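Local coordinates for ankyrin repeat and SOCS box protein 11 (Homo sapiens, PDB 4UUC) that serves as the substrate-recognition component of a cullin-5-RING E3 ubiquitin ligase, represented here by its ankyrin repeat domain, directing targets such as BIK to proteasomal degradation, at residues S40-C45 with G65-G70. Residues are numbered along the deposited sequence; the frame is centred on the assembly and turned at random.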
# COMPACT_ATOMS: atom_id res chain seq x y z
N SER A 40 9.37 -15.55 12.08
CA SER A 40 9.10 -14.66 13.21
C SER A 40 9.16 -13.19 12.77
O SER A 40 8.40 -12.36 13.26
CB SER A 40 10.09 -14.92 14.34
OG SER A 40 9.87 -16.21 14.90
N LEU A 41 10.05 -12.89 11.83
CA LEU A 41 10.16 -11.53 11.31
C LEU A 41 8.87 -11.11 10.61
O LEU A 41 8.40 -9.98 10.77
CB LEU A 41 11.34 -11.39 10.35
CG LEU A 41 11.53 -10.00 9.74
CD1 LEU A 41 11.77 -8.95 10.83
CD2 LEU A 41 12.68 -9.99 8.74
N HIS A 42 8.29 -12.02 9.82
CA HIS A 42 7.00 -11.76 9.18
C HIS A 42 5.97 -11.35 10.24
O HIS A 42 5.23 -10.38 10.05
CB HIS A 42 6.48 -12.99 8.42
CG HIS A 42 7.11 -13.19 7.08
ND1 HIS A 42 7.87 -14.30 6.77
CD2 HIS A 42 7.07 -12.44 5.95
CE1 HIS A 42 8.28 -14.22 5.52
NE2 HIS A 42 7.81 -13.10 5.00
N GLU A 43 5.92 -12.08 11.35
CA GLU A 43 4.91 -11.82 12.38
C GLU A 43 5.18 -10.51 13.13
O GLU A 43 4.24 -9.77 13.42
CB GLU A 43 4.83 -13.00 13.35
CG GLU A 43 4.53 -14.32 12.64
CD GLU A 43 3.52 -15.21 13.34
OE1 GLU A 43 2.63 -14.69 14.05
OE2 GLU A 43 3.61 -16.44 13.16
N ALA A 44 6.44 -10.22 13.44
CA ALA A 44 6.77 -8.94 14.08
C ALA A 44 6.35 -7.77 13.19
O ALA A 44 5.81 -6.78 13.67
CB ALA A 44 8.26 -8.85 14.39
N CYS A 45 6.62 -7.87 11.89
CA CYS A 45 6.32 -6.76 10.99
C CYS A 45 4.81 -6.60 10.79
O CYS A 45 4.32 -5.48 10.66
CB CYS A 45 7.03 -6.97 9.65
SG CYS A 45 8.81 -6.73 9.77
N GLY A 65 12.44 -12.50 2.94
CA GLY A 65 11.79 -13.80 2.96
C GLY A 65 10.36 -13.73 2.45
O GLY A 65 9.64 -12.78 2.74
N VAL A 66 9.95 -14.75 1.69
CA VAL A 66 8.63 -14.76 1.06
C VAL A 66 7.79 -15.92 1.58
O VAL A 66 8.25 -17.06 1.65
CB VAL A 66 8.76 -14.88 -0.48
CG1 VAL A 66 7.41 -14.74 -1.14
CG2 VAL A 66 9.71 -13.81 -1.01
N THR A 67 6.55 -15.61 1.96
CA THR A 67 5.60 -16.63 2.40
C THR A 67 4.98 -17.33 1.20
O THR A 67 5.17 -16.90 0.06
CB THR A 67 4.46 -16.03 3.25
OG1 THR A 67 3.58 -15.28 2.40
CG2 THR A 67 5.00 -15.14 4.36
N VAL A 68 4.24 -18.40 1.45
CA VAL A 68 3.58 -19.15 0.39
C VAL A 68 2.63 -18.26 -0.40
O VAL A 68 2.41 -18.48 -1.59
CB VAL A 68 2.80 -20.36 0.96
CG1 VAL A 68 1.93 -21.02 -0.12
CG2 VAL A 68 3.76 -21.38 1.55
N HIS A 69 2.08 -17.24 0.26
CA HIS A 69 1.12 -16.34 -0.37
C HIS A 69 1.77 -15.09 -0.97
O HIS A 69 1.08 -14.19 -1.43
CB HIS A 69 0.05 -15.95 0.64
CG HIS A 69 -0.79 -17.10 1.11
ND1 HIS A 69 -1.28 -17.18 2.39
CD2 HIS A 69 -1.22 -18.21 0.46
CE1 HIS A 69 -1.98 -18.30 2.52
NE2 HIS A 69 -1.96 -18.94 1.36
N GLY A 70 3.10 -15.04 -0.96
CA GLY A 70 3.84 -13.98 -1.63
C GLY A 70 4.06 -12.74 -0.78
O GLY A 70 4.34 -11.66 -1.31
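With CG anti to its own carbonyl carbon (chi1 -79°), the His42 imidazole extends from helix 40-46 toward the loop at Gly65-Thr67, where the methyl of Thr67, likewise anti to the carbonyl carbon, is turned to meet it. Thr67 CG2 sits over the middle of one ring face, 3.6 Å from the centroid and only 11° off the ring normal, a CH-pi contact. At the ring edge, His42 NE2 donates to Gly65 O over 2.9 Å. That bond is bent, 134° at the hydrogen, and the donor stands above the carbonyl plane. NE2 also makes a weak bond to Ala71 O, while ND1 accepts from Ser39 N; both ring nitrogens are thus engaged, which fixes the buried imidazole's rotation. This is consistent with the histidine of the ankyrin TPLH motif, here Ser-Ser-Leu-His. A leucine in place of His42 would probably leave Gly65 O and Ser39 N without their ring partners and weaken the hold of helix on loop. Thr67 OG1 accepts from Ala71 N and, weakly, from His69 N at 3.3 Å, the weak bond lying within the type I turn from Thr67 to Gly70. The contact ties the first helix of ankyrin repeat 2 to the loop leading into repeat 3, with Pro73 of helix 73-80 against the His42 side chain and helix 50-58 packed on Leu41 and Ala44.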